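Local structure of oxalate biosynthetic component 1 (Burkholderia thailandensis, 5IKY) at residues Pro347-Phe352 against Ser366-Ala371; Asn359-Tyr364 against Val436-Asp441; Glu639-Val642 against Ser647-Ala650; Arg878-Arg883 against Gln942-Gln947; Glu921-Leu926 against Leu962-Asp967. The protein is a bifunctional enzyme of quorum sensing-dependent oxalogenesis that produces oxalate with a serine hydrolase activity and an additional lyase activity. One frame throughout, in Å; residues are numbered along the deposited sequence.

Contact 1: residues Pro347-Phe352 against Ser366-Ala371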
# COMPACT_ATOMS: atom_id res chain seq x y z
N PRO A 347 22.65 11.78 2.83
CA PRO A 347 22.59 12.62 1.62
C PRO A 347 22.39 11.80 0.36
O PRO A 347 22.85 10.66 0.29
CB PRO A 347 23.95 13.32 1.61
CG PRO A 347 24.85 12.40 2.35
CD PRO A 347 23.99 11.76 3.42
N GLU A 348 21.70 12.36 -0.63
CA GLU A 348 21.72 11.80 -1.97
C GLU A 348 22.42 12.78 -2.89
O GLU A 348 21.97 13.91 -3.07
CB GLU A 348 20.31 11.52 -2.50
CG GLU A 348 20.31 10.77 -3.82
CD GLU A 348 18.94 10.76 -4.48
OE1 GLU A 348 18.24 11.79 -4.41
OE2 GLU A 348 18.58 9.72 -5.07
N ILE A 349 23.53 12.34 -3.46
CA ILE A 349 24.32 13.22 -4.31
C ILE A 349 23.62 13.42 -5.64
O ILE A 349 23.53 12.50 -6.45
CB ILE A 349 25.73 12.66 -4.55
CG1 ILE A 349 26.27 12.01 -3.27
CG2 ILE A 349 26.64 13.76 -5.07
CD1 ILE A 349 26.38 12.96 -2.11
N GLU A 350 23.13 14.63 -5.87
CA GLU A 350 22.55 14.97 -7.16
C GLU A 350 23.68 15.33 -8.11
O GLU A 350 24.27 16.41 -8.01
CB GLU A 350 21.55 16.12 -7.02
CG GLU A 350 20.51 15.90 -5.94
CD GLU A 350 19.11 16.32 -6.37
OE1 GLU A 350 18.81 17.53 -6.32
OE2 GLU A 350 18.32 15.43 -6.76
N VAL A 351 24.00 14.41 -9.01
CA VAL A 351 25.12 14.60 -9.92
C VAL A 351 24.67 15.35 -11.17
O VAL A 351 24.24 14.75 -12.16
CB VAL A 351 25.74 13.25 -10.32
CG1 VAL A 351 26.94 13.46 -11.21
CG2 VAL A 351 26.14 12.47 -9.07
N PHE A 352 24.76 16.68 -11.12
CA PHE A 352 24.33 17.52 -12.23
C PHE A 352 25.40 17.65 -13.31
O PHE A 352 25.08 17.68 -14.50
CB PHE A 352 23.95 18.91 -11.72
CG PHE A 352 22.61 18.96 -11.04
CD1 PHE A 352 21.44 19.03 -11.78
CD2 PHE A 352 22.52 18.94 -9.65
CE1 PHE A 352 20.21 19.08 -11.16
CE2 PHE A 352 21.29 18.99 -9.03
CZ PHE A 352 20.13 19.06 -9.78
N SER A 366 35.85 11.45 1.43
CA SER A 366 35.86 11.04 2.83
C SER A 366 34.64 11.57 3.62
O SER A 366 34.00 10.79 4.33
CB SER A 366 37.18 11.47 3.50
OG SER A 366 37.11 11.30 4.90
N PRO A 367 34.32 12.88 3.52
CA PRO A 367 33.13 13.34 4.26
C PRO A 367 31.83 12.63 3.87
O PRO A 367 30.94 12.49 4.71
CB PRO A 367 33.05 14.82 3.90
CG PRO A 367 34.46 15.21 3.62
CD PRO A 367 35.05 14.01 2.93
N LEU A 368 31.72 12.20 2.61
CA LEU A 368 30.50 11.53 2.14
C LEU A 368 30.41 10.10 2.65
O LEU A 368 29.32 9.62 2.96
CB LEU A 368 30.44 11.56 0.62
CG LEU A 368 30.06 12.92 0.02
CD1 LEU A 368 30.05 12.86 -1.50
CD2 LEU A 368 28.71 13.36 0.57
N VAL A 369 31.54 9.41 2.71
CA VAL A 369 31.58 8.07 3.28
C VAL A 369 31.19 8.15 4.75
O VAL A 369 30.35 7.37 5.23
CB VAL A 369 32.96 7.42 3.13
CG1 VAL A 369 33.09 6.20 4.03
CG2 VAL A 369 33.22 7.05 1.68
N LYS A 370 31.78 9.11 5.46
CA LYS A 370 31.48 9.35 6.87
C LYS A 370 30.00 9.66 7.09
O LYS A 370 29.46 9.43 8.17
CB LYS A 370 32.35 10.48 7.41
CG LYS A 370 32.18 10.75 8.90
CD LYS A 370 32.89 12.03 9.32
CE LYS A 370 32.63 12.35 10.78
NZ LYS A 370 33.21 13.66 11.19
N ALA A 371 29.34 10.19 6.05
CA ALA A 371 27.93 10.55 6.14
C ALA A 371 27.02 9.33 6.11
O ALA A 371 25.81 9.44 6.30
CB ALA A 371 27.56 11.52 5.02

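Contact 2: residues Asn359-Tyr364 against Val436-Asp441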
# COMPACT_ATOMS: atom_id res chain seq x y z
N ASN A 359 34.43 16.72 -7.64
CA ASN A 359 34.45 17.14 -6.24
C ASN A 359 34.09 15.99 -5.31
O ASN A 359 34.59 15.91 -4.19
CB ASN A 359 33.49 18.32 -6.01
CG ASN A 359 34.00 19.61 -6.61
OD1 ASN A 359 35.19 19.76 -6.86
ND2 ASN A 359 33.09 20.56 -6.83
N SER A 360 33.22 15.10 -5.78
CA SER A 360 32.76 13.97 -4.99
C SER A 360 33.86 12.93 -4.75
O SER A 360 33.99 12.40 -3.65
CB SER A 360 31.57 13.29 -5.66
OG SER A 360 30.44 14.14 -5.66
N VAL A 361 34.64 12.63 -5.79
CA VAL A 361 35.61 11.54 -5.70
C VAL A 361 36.94 12.01 -5.13
O VAL A 361 37.85 11.21 -4.91
CB VAL A 361 35.85 10.88 -7.06
CG1 VAL A 361 34.53 10.40 -7.65
CG2 VAL A 361 36.55 11.85 -8.01
N THR A 362 37.07 13.31 -4.89
CA THR A 362 38.29 13.84 -4.31
C THR A 362 38.04 14.45 -2.93
O THR A 362 38.19 13.78 -1.91
CB THR A 362 38.95 14.91 -5.22
OG1 THR A 362 38.04 15.99 -5.45
CG2 THR A 362 39.35 14.29 -6.55
N LEU A 363 37.64 15.71 -2.92
CA LEU A 363 37.57 16.48 -1.69
C LEU A 363 36.45 16.02 -0.76
O LEU A 363 36.59 16.08 0.47
CB LEU A 363 37.38 17.95 -2.03
CG LEU A 363 37.92 18.95 -1.02
CD1 LEU A 363 39.35 18.62 -0.62
CD2 LEU A 363 37.85 20.31 -1.66
N TYR A 364 35.34 15.57 -1.33
CA TYR A 364 34.19 15.15 -0.53
C TYR A 364 34.11 13.64 -0.36
O TYR A 364 33.18 13.14 0.27
CB TYR A 364 32.89 15.66 -1.17
CG TYR A 364 32.59 17.10 -0.83
CD1 TYR A 364 31.93 17.44 0.35
CD2 TYR A 364 32.99 18.13 -1.67
CE1 TYR A 364 31.65 18.75 0.66
CE2 TYR A 364 32.72 19.45 -1.37
CZ TYR A 364 32.05 19.76 -0.20
OH TYR A 364 31.79 21.07 0.11
N VAL A 436 29.89 6.85 -14.25
CA VAL A 436 29.46 5.72 -13.43
C VAL A 436 30.67 4.97 -12.88
O VAL A 436 30.77 4.74 -11.67
CB VAL A 436 28.58 4.74 -14.22
CG1 VAL A 436 28.25 3.52 -13.37
CG2 VAL A 436 27.30 5.43 -14.69
N GLU A 437 31.58 4.59 -13.77
CA GLU A 437 32.77 3.85 -13.37
C GLU A 437 33.63 4.64 -12.38
O GLU A 437 34.19 4.07 -11.45
CB GLU A 437 33.60 3.48 -14.60
CG GLU A 437 32.95 2.43 -15.48
CD GLU A 437 33.78 2.11 -16.71
OE1 GLU A 437 34.66 2.92 -17.07
OE2 GLU A 437 33.55 1.04 -17.32
N LYS A 438 33.71 5.95 -12.58
CA LYS A 438 34.49 6.80 -11.69
C LYS A 438 33.92 6.78 -10.27
O LYS A 438 34.67 6.73 -9.29
CB LYS A 438 34.53 8.23 -12.22
CG LYS A 438 35.57 9.12 -11.56
CD LYS A 438 35.56 10.51 -12.17
CE LYS A 438 36.97 11.07 -12.33
NZ LYS A 438 36.94 12.50 -12.73
N LEU A 439 32.60 6.81 -10.16
CA LEU A 439 31.93 6.80 -8.86
C LEU A 439 32.09 5.46 -8.14
O LEU A 439 32.31 5.43 -6.93
CB LEU A 439 30.44 7.14 -9.03
CG LEU A 439 30.12 8.58 -9.43
CD1 LEU A 439 28.64 8.74 -9.74
CD2 LEU A 439 30.55 9.55 -8.34
N ARG A 440 31.96 4.36 -8.88
CA ARG A 440 32.13 3.03 -8.31
C ARG A 440 33.57 2.79 -7.84
O ARG A 440 33.80 2.12 -6.84
CB ARG A 440 31.75 1.95 -9.32
CG ARG A 440 30.42 2.15 -10.01
CD ARG A 440 29.30 1.38 -9.35
NE ARG A 440 28.22 1.10 -10.30
CZ ARG A 440 26.98 0.79 -9.95
NH1 ARG A 440 26.07 0.55 -10.89
NH2 ARG A 440 26.64 0.71 -8.67
N ASP A 441 34.54 3.35 -8.56
CA ASP A 441 35.95 3.15 -8.24
C ASP A 441 36.36 3.88 -6.97
O ASP A 441 37.26 3.44 -6.25
CB ASP A 441 36.83 3.59 -9.41
CG ASP A 441 36.72 2.67 -10.60
OD1 ASP A 441 36.08 1.61 -10.48
OD2 ASP A 441 37.29 3.00 -11.67

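Contact 3: residues Glu639-Val642 against Ser647-Ala650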
# COMPACT_ATOMS: atom_id res chain seq x y z
N GLU A 639 -4.69 2.17 32.35
CA GLU A 639 -3.62 1.22 32.60
C GLU A 639 -2.25 1.86 32.43
O GLU A 639 -1.26 1.41 33.01
CB GLU A 639 -3.77 0.02 31.67
CG GLU A 639 -3.04 -1.23 32.11
CD GLU A 639 -3.36 -2.43 31.23
OE1 GLU A 639 -3.64 -2.22 30.03
OE2 GLU A 639 -3.34 -3.56 31.74
N LEU A 640 -2.19 2.92 31.63
CA LEU A 640 -0.93 3.59 31.32
C LEU A 640 -0.66 4.79 32.23
O LEU A 640 0.49 5.09 32.53
CB LEU A 640 -0.91 4.04 29.86
CG LEU A 640 -0.13 3.17 28.88
CD1 LEU A 640 -0.63 1.73 28.90
CD2 LEU A 640 -0.21 3.75 27.47
N LEU A 641 -1.72 5.46 32.66
CA LEU A 641 -1.58 6.70 33.41
C LEU A 641 -1.43 6.47 34.92
O LEU A 641 -0.68 7.17 35.59
CB LEU A 641 -2.77 7.63 33.14
CG LEU A 641 -2.95 8.05 31.68
CD1 LEU A 641 -3.97 9.17 31.57
CD2 LEU A 641 -1.62 8.47 31.07
N VAL A 642 -2.16 5.48 35.44
CA VAL A 642 -2.13 5.17 36.87
C VAL A 642 -0.73 4.83 37.42
O VAL A 642 -0.34 5.37 38.45
CB VAL A 642 -3.10 4.01 37.20
CG1 VAL A 642 -2.80 3.43 38.58
CG2 VAL A 642 -4.54 4.49 37.13
N SER A 647 -3.42 11.69 36.39
CA SER A 647 -4.84 11.66 36.70
C SER A 647 -5.61 10.87 35.65
O SER A 647 -5.39 11.03 34.45
CB SER A 647 -5.40 13.08 36.81
OG SER A 647 -6.82 13.07 36.82
N ILE A 648 -6.52 10.02 36.12
CA ILE A 648 -7.41 9.29 35.22
C ILE A 648 -8.84 9.75 35.45
O ILE A 648 -9.79 9.05 35.10
CB ILE A 648 -7.32 7.77 35.43
CG1 ILE A 648 -7.73 7.40 36.85
CG2 ILE A 648 -5.91 7.28 35.13
CD1 ILE A 648 -7.87 5.91 37.08
N GLU A 649 -8.99 10.93 36.05
CA GLU A 649 -10.30 11.48 36.38
C GLU A 649 -11.14 11.74 35.14
O GLU A 649 -12.36 11.59 35.17
CB GLU A 649 -10.14 12.77 37.19
N ALA A 650 -10.49 12.14 34.05
CA ALA A 650 -11.17 12.31 32.77
C ALA A 650 -11.73 10.97 32.32
O ALA A 650 -12.89 10.87 31.92
CB ALA A 650 -10.22 12.88 31.73

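Contact 4: residues Arg878-Arg883 against Gln942-Gln947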
# COMPACT_ATOMS: atom_id res chain seq x y z
N ARG A 878 -9.80 -39.64 19.53
CA ARG A 878 -11.23 -39.93 19.49
C ARG A 878 -11.81 -39.77 18.09
O ARG A 878 -12.87 -40.33 17.79
CB ARG A 878 -11.97 -39.01 20.47
N LEU A 879 -11.12 -39.03 17.23
CA LEU A 879 -11.63 -38.72 15.90
C LEU A 879 -10.86 -39.41 14.77
O LEU A 879 -11.46 -39.89 13.81
CB LEU A 879 -11.61 -37.21 15.67
CG LEU A 879 -11.86 -36.69 14.25
CD1 LEU A 879 -13.26 -37.03 13.78
CD2 LEU A 879 -11.62 -35.19 14.18
N ILE A 880 -9.54 -39.46 14.87
CA ILE A 880 -8.71 -39.96 13.78
C ILE A 880 -8.15 -41.36 14.04
O ILE A 880 -8.12 -42.20 13.14
CB ILE A 880 -7.53 -39.01 13.50
CG1 ILE A 880 -8.04 -37.58 13.27
CG2 ILE A 880 -6.72 -39.48 12.30
CD1 ILE A 880 -8.99 -37.45 12.10
N LEU A 881 -7.72 -41.61 15.28
CA LEU A 881 -7.15 -42.91 15.65
C LEU A 881 -8.02 -44.14 15.33
O LEU A 881 -7.48 -45.17 14.90
CB LEU A 881 -6.81 -42.92 17.15
CG LEU A 881 -6.24 -44.23 17.71
CD1 LEU A 881 -4.95 -44.62 16.99
CD2 LEU A 881 -6.02 -44.13 19.21
N PRO A 882 -9.35 -44.06 15.53
CA PRO A 882 -10.16 -45.24 15.17
C PRO A 882 -10.07 -45.64 13.70
O PRO A 882 -10.38 -46.79 13.36
CB PRO A 882 -11.58 -44.81 15.52
CG PRO A 882 -11.40 -43.82 16.61
CD PRO A 882 -10.16 -43.06 16.26
N ARG A 883 -9.66 -44.72 12.83
CA ARG A 883 -9.52 -45.02 11.41
C ARG A 883 -8.27 -45.84 11.12
O ARG A 883 -8.02 -46.23 9.98
CB ARG A 883 -9.50 -43.72 10.59
CG ARG A 883 -10.60 -42.74 10.95
CD ARG A 883 -10.44 -41.42 10.21
NE ARG A 883 -10.62 -41.58 8.77
CZ ARG A 883 -11.80 -41.56 8.15
NH1 ARG A 883 -12.91 -41.41 8.86
NH2 ARG A 883 -11.87 -41.70 6.84
N GLN A 942 -2.90 -30.46 11.25
CA GLN A 942 -1.60 -31.04 10.93
C GLN A 942 -0.99 -31.76 12.13
O GLN A 942 -0.16 -32.65 11.97
CB GLN A 942 -0.64 -29.96 10.43
CG GLN A 942 -0.69 -29.73 8.93
CD GLN A 942 0.06 -28.49 8.50
OE1 GLN A 942 0.81 -28.52 7.52
NE2 GLN A 942 -0.14 -27.40 9.22
N GLN A 943 -1.42 -31.39 13.33
CA GLN A 943 -0.99 -32.08 14.53
C GLN A 943 -1.69 -33.43 14.66
O GLN A 943 -1.18 -34.34 15.31
CB GLN A 943 -1.23 -31.22 15.77
CG GLN A 943 -0.22 -30.10 15.95
CD GLN A 943 -0.60 -29.13 17.04
OE1 GLN A 943 -0.35 -29.37 18.22
NE2 GLN A 943 -1.21 -28.01 16.66
N LEU A 944 -2.86 -33.55 14.03
CA LEU A 944 -3.56 -34.83 13.99
C LEU A 944 -2.85 -35.78 13.04
O LEU A 944 -2.77 -36.99 13.28
CB LEU A 944 -5.02 -34.66 13.57
CG LEU A 944 -5.92 -33.70 14.35
CD1 LEU A 944 -7.38 -33.93 13.98
CD2 LEU A 944 -5.71 -33.84 15.85
N ASP A 945 -2.34 -35.22 11.94
CA ASP A 945 -1.60 -36.00 10.95
C ASP A 945 -0.31 -36.55 11.54
O ASP A 945 0.06 -37.69 11.27
CB ASP A 945 -1.30 -35.13 9.72
CG ASP A 945 -2.55 -34.54 9.10
OD1 ASP A 945 -3.65 -34.76 9.65
OD2 ASP A 945 -2.43 -33.83 8.08
N VAL A 946 0.36 -35.72 12.34
CA VAL A 946 1.60 -36.11 12.99
C VAL A 946 1.39 -37.30 13.92
O VAL A 946 2.15 -38.27 13.88
CB VAL A 946 2.19 -34.93 13.81
CG1 VAL A 946 3.30 -35.42 14.73
CG2 VAL A 946 2.71 -33.85 12.87
N GLN A 947 0.36 -37.23 14.75
CA GLN A 947 0.04 -38.30 15.68
C GLN A 947 -0.36 -39.58 14.95
O GLN A 947 -0.09 -40.68 15.42
CB GLN A 947 -1.08 -37.87 16.63
CG GLN A 947 -0.74 -36.66 17.48
CD GLN A 947 -1.86 -36.30 18.44
OE1 GLN A 947 -2.13 -37.03 19.39
NE2 GLN A 947 -2.51 -35.17 18.19

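Contact 5: residues Glu921-Leu926 against Leu962-Asp967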
# COMPACT_ATOMS: atom_id res chain seq x y z
N GLU A 921 -6.88 -53.64 2.77
CA GLU A 921 -7.98 -53.69 1.81
C GLU A 921 -9.09 -52.72 2.20
O GLU A 921 -9.82 -52.22 1.34
CB GLU A 921 -8.54 -55.11 1.71
N GLN A 922 -9.21 -52.44 3.49
CA GLN A 922 -10.26 -51.57 4.00
C GLN A 922 -9.81 -50.12 4.15
O GLN A 922 -10.59 -49.26 4.56
CB GLN A 922 -10.78 -52.10 5.34
N ILE A 923 -8.54 -49.86 3.83
CA ILE A 923 -8.01 -48.50 3.90
C ILE A 923 -8.70 -47.61 2.87
O ILE A 923 -9.01 -46.45 3.14
CB ILE A 923 -6.48 -48.48 3.68
CG1 ILE A 923 -5.77 -49.14 4.86
CG2 ILE A 923 -5.98 -47.05 3.51
CD1 ILE A 923 -4.26 -48.99 4.84
N GLU A 924 -8.95 -48.17 1.69
CA GLU A 924 -9.67 -47.45 0.65
C GLU A 924 -11.16 -47.39 0.98
O GLU A 924 -11.91 -46.60 0.40
CB GLU A 924 -9.46 -48.11 -0.72
N ARG A 925 -11.59 -48.23 1.92
CA ARG A 925 -12.99 -48.31 2.30
C ARG A 925 -13.35 -47.30 3.39
O ARG A 925 -14.53 -47.12 3.70
CB ARG A 925 -13.32 -49.73 2.78
N LEU A 926 -12.34 -46.66 3.97
CA LEU A 926 -12.57 -45.60 4.95
C LEU A 926 -13.31 -44.44 4.30
O LEU A 926 -12.93 -44.00 3.22
CB LEU A 926 -11.25 -45.11 5.55
CG LEU A 926 -10.41 -46.10 6.37
CD1 LEU A 926 -8.95 -45.68 6.37
CD2 LEU A 926 -10.95 -46.21 7.79
N LEU A 962 0.15 -45.09 4.20
CA LEU A 962 -0.18 -43.88 4.94
C LEU A 962 -0.70 -42.79 4.01
O LEU A 962 -1.58 -42.01 4.38
CB LEU A 962 1.03 -43.37 5.72
CG LEU A 962 1.20 -43.91 7.14
CD1 LEU A 962 2.56 -43.56 7.70
CD2 LEU A 962 0.09 -43.38 8.04
N ARG A 963 -0.16 -42.74 2.80
CA ARG A 963 -0.63 -41.80 1.79
C ARG A 963 -2.07 -42.11 1.38
O ARG A 963 -2.88 -41.20 1.19
CB ARG A 963 0.27 -41.82 0.55
CG ARG A 963 1.70 -41.38 0.81
CD ARG A 963 2.47 -41.23 -0.49
NE ARG A 963 3.89 -40.99 -0.26
CZ ARG A 963 4.74 -40.59 -1.20
NH1 ARG A 963 4.31 -40.38 -2.44
NH2 ARG A 963 6.02 -40.39 -0.91
N ALA A 964 -2.37 -43.40 1.25
CA ALA A 964 -3.72 -43.84 0.93
C ALA A 964 -4.67 -43.50 2.08
O ALA A 964 -5.83 -43.15 1.86
CB ALA A 964 -3.74 -45.33 0.65
N PHE A 965 -4.16 -43.61 3.30
CA PHE A 965 -4.93 -43.28 4.49
C PHE A 965 -5.30 -41.80 4.51
O PHE A 965 -6.42 -41.43 4.86
CB PHE A 965 -4.14 -43.65 5.75
CG PHE A 965 -4.79 -43.18 7.03
CD1 PHE A 965 -4.33 -42.04 7.67
CD2 PHE A 965 -5.84 -43.88 7.58
CE1 PHE A 965 -4.92 -41.61 8.85
CE2 PHE A 965 -6.44 -43.46 8.76
CZ PHE A 965 -5.97 -42.32 9.39
N PHE A 966 -4.35 -40.95 4.14
CA PHE A 966 -4.56 -39.50 4.14
C PHE A 966 -5.39 -39.04 2.95
O PHE A 966 -5.91 -37.93 2.95
CB PHE A 966 -3.21 -38.77 4.16
CG PHE A 966 -2.54 -38.77 5.51
CD1 PHE A 966 -3.25 -38.43 6.65
CD2 PHE A 966 -1.21 -39.11 5.64
CE1 PHE A 966 -2.65 -38.43 7.89
CE2 PHE A 966 -0.59 -39.12 6.87
CZ PHE A 966 -1.31 -38.77 8.00
N ASP A 967 -5.50 -39.89 1.94
CA ASP A 967 -6.30 -39.57 0.76
C ASP A 967 -7.78 -39.77 1.06
O ASP A 967 -8.64 -39.37 0.28
CB ASP A 967 -5.88 -40.42 -0.44
CG ASP A 967 -6.06 -39.70 -1.76
OD1 ASP A 967 -6.88 -38.76 -1.82
OD2 ASP A 967 -5.38 -40.07 -2.74

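Contact 1: residues Pro347-Phe352 against Ser366-Ala371
Pro347 and Ala371 are the nearest pair across the two segments by CA atoms, 7.3 Å apart. Pro347 lies near the start of strand 346-351, and Ala371 follows the helix that carries Leu368. The gap is wider between CA of Ile349 and CA of Leu368, at 9.1 Å. No hydrogen bond crosses; the contact is made by apolar side chains. Pro347 puts the outer part of its ring against a single methyl: Pro347 CG lies 3.9 Å from Ala371 CB, and CD is as near to it. Ile349 and Leu368 reach toward each other, tip to tip. The leading methyl of Ile349, CD1, meets both branches of Leu368, at 3.6 Å from Leu368 CD2 and 3.7 Å from Leu368 CD1. It straddles the fork rather than favouring one branch.

The two segments belong to one beta-alpha-beta unit. Strand 346-351 runs parallel to strand 375-380, and helices 354-360 and 365-370 make the connection between them. This part of the chain is related to the TIM-barrel beta-keto acid cleavage enzymes, and the contact fits a barrel strand packing outward on its helical layer. Glu348 points to the other side of the strand, where its OE1 is hydrogen-bonded to Asn277 ND2. Phe313 of the neighbouring strand 310-313 touches both Pro347 and Ile349. In Leu368, CG stands anti to the carbonyl carbon (chi1 -75°) and the chain beyond is extended, which carries both methyls off the helix toward Ile349.

Contact 2: residues Asn359-Tyr364 against Val436-Asp441
Val361 meets Lys438 and Leu439 through one methyl, CG1. The apolar part of the contact is Val361 CG1 against Leu439 CD2, 4.1 Å away, and the two side chains cross at about a right angle. The aliphatic stem of Lys438 adds a second patch, with its CG 4.2 Å from Val361 CG1. The valine therefore rests over two successive residues of helix 418-442. Its CG1 stands anti to its own carbonyl carbon (chi1 -56°), on the side facing that helix.

The methyl also packs on the backbone: Val361 CG1 lies 4.0 Å from Lys438 O. This is packing, not a polar bond. The same oxygen accepts a hydrogen bond from Asn442 ND2.

Hydrogen bonds do not cross the contact; they shape each side. Tyr364 N donates to Asn359 O over 3.0 Å, drawing the chain 359-364 into a turn. The same Asn359 O lies at the edge of the Tyr364 ring, in its plane. Tyr364 OH is hydrogen-bonded to Asn330 OD1, and Asn359 ND2 to Pro315 O. On the other helix, Arg440 forms a salt bridge with Asp470.

Leu439 also leans on Phe377 of strand 375-380 and Ile448 of strand 446-451. The chain around the end of 354-360 thus meets helix 418-442 beside adjacent parallel strands, an arrangement consistent with the helical layer of a TIM barrel.

Contact 3: residues Glu639-Val642 against Ser647-Ala650
The flat group at this contact is the peptide that joins Ser647 to Ile648. Leu641 CD1 comes to its oxygen end from a tilt out of the peptide plane, 3.7 Å from Ser647 O. The remainder of the contact is made by aliphatic carbons. The setting is a helix and the loop that turns back over it. Four residues separate Val642, which follows the turns of helix 629-641, from Ser647. Both segments belong to the cap domain.

The centre of the contact is Ile648, which points toward the 639-642 segment. Ile648 CG2 sits between two neighbours, 3.7 Å from Leu641 CB and 3.7 Å from Val642 CG2. The longer branch also ends at the valine, where Ile648 CD1 is 3.6 Å from Val642 CG2. These two side chains cross obliquely. The first torsion of Ile648 (chi1 62°) puts CG1 between its backbone N and carbonyl carbon, and leaves CG2 as the branch facing Leu641. Val642 offers the same methyl, CG2, to both branches of the isoleucine.

Other parts of the cap domain also pack here. Leu641 touches Ala576 of helix 562-579, and Tyr646 and Tyr651 of the loop. Glu639 points away from Ile648; its OE2 makes a salt bridge with Arg616 and accepts from Lys680 N.

The loop is shaped by an ST turn at Ser647. Glu649 N donates to Ser647 OG at 3.1 Å, and the bond is nearly straight, with an angle of 163° at the hydrogen.

Contact 4: residues Arg878-Arg883 against Gln942-Gln947
In the C-terminal alpha/beta-hydrolase part of the chain, Leu944 of helix 937-955 packs on Leu879 and Ile880, at the end region of helix 870-879. One methyl does the work: Leu944 CD1 lies 3.8 Å from Ile880 CG1, and the two side chains cross at about a right angle. Leu879 CD2 is farther from Leu944 CD1, at 4.4 Å. In Leu944, the first torsion (chi1 -56°) sets CG anti to the carbonyl carbon, and the extended second torsion brings CD1 to the isoleucine. No hydrogen bond crosses.

One turn on from Gln943, Gln947 folds its amide back on its own helix. Gln947 NE2 donates to Gln943 O at 3.3 Å, from well above the carbonyl plane. The other side-chain amides fix the helix to its surroundings: Gln943 to Asn855 and Ser869, Gln942 to His981 and Asp979. On the 878-883 side, Arg883 N donates to Ile880 O at 3.0 Å, and Leu879 also touches Trp748 of the sheet.

Helix 937-955 directly follows the central parallel strand 929-935. That placement is consistent with the helix after the nucleophile elbow in the alpha/beta-hydrolase fold.

Contact 5: residues Glu921-Leu926 against Leu962-Asp967
Leu926 and Ile923 are the two side chains that the loop lays on helix 959-966. Leu926 uses CD1, and this methyl meets the CD2-CE2 bond of the Phe965 ring obliquely. Leu926 CD1 lies 3.8 Å from Phe965 CD2 and 4.1 Å from Phe965 CE2. Ile923 uses its branch methyl. Ile923 CG2 is 4.0 Å from Ala964 CB and 3.9 Å from Phe965 N, and so rests on the helix backbone between the two residues. CA of Ile923 and CA of Phe965 are only 6.1 Å apart.

The next shell sets these groups in place. In Phe965, chi1 of 173° sets CG anti to the backbone N, with the CD2-CE2 side of the ring near Leu926. On its other side, Phe965 CD1 sits 3.9 Å above the plane of the Phe966 ring, near the rim. Arg883 touches both Leu926 and Phe965, and Leu884 also packs on Phe965. The loop is curled by two weak backbone bonds, Arg925 N to Gln922 O and Leu926 N to Ile923 O. Farther out, Asp967 OD1 accepts from Ala1098 N and links the residue after Phe966 to the C-terminal region.

No hydrogen bond or charge pair joins the two segments. Their hold on each other is therefore one of shape and apolar contact.

The five contacts fall into three separate regions. Contacts 1 and 2 share the barrel-like part; their centres are 10 Å apart, and Ile349 CG2 touches Ser360 OG at 3.9 Å. The magnesium ion, bound by His227 and Glu477, is about 12 Å from the side chain of Ile349 in contact 1. Contacts 4 and 5 are similarly joined, with centres 14 Å apart in the hydrolase part. There Arg883 O meets Phe965 CE2 at 3.4 Å, and Ile880 also packs on Phe965. Contact 3 stands alone in the cap domain, its centre about 48 Å from contact 1 and 50 Å from contact 4. Contacts 1 and 4 are about 62 Å apart between centres.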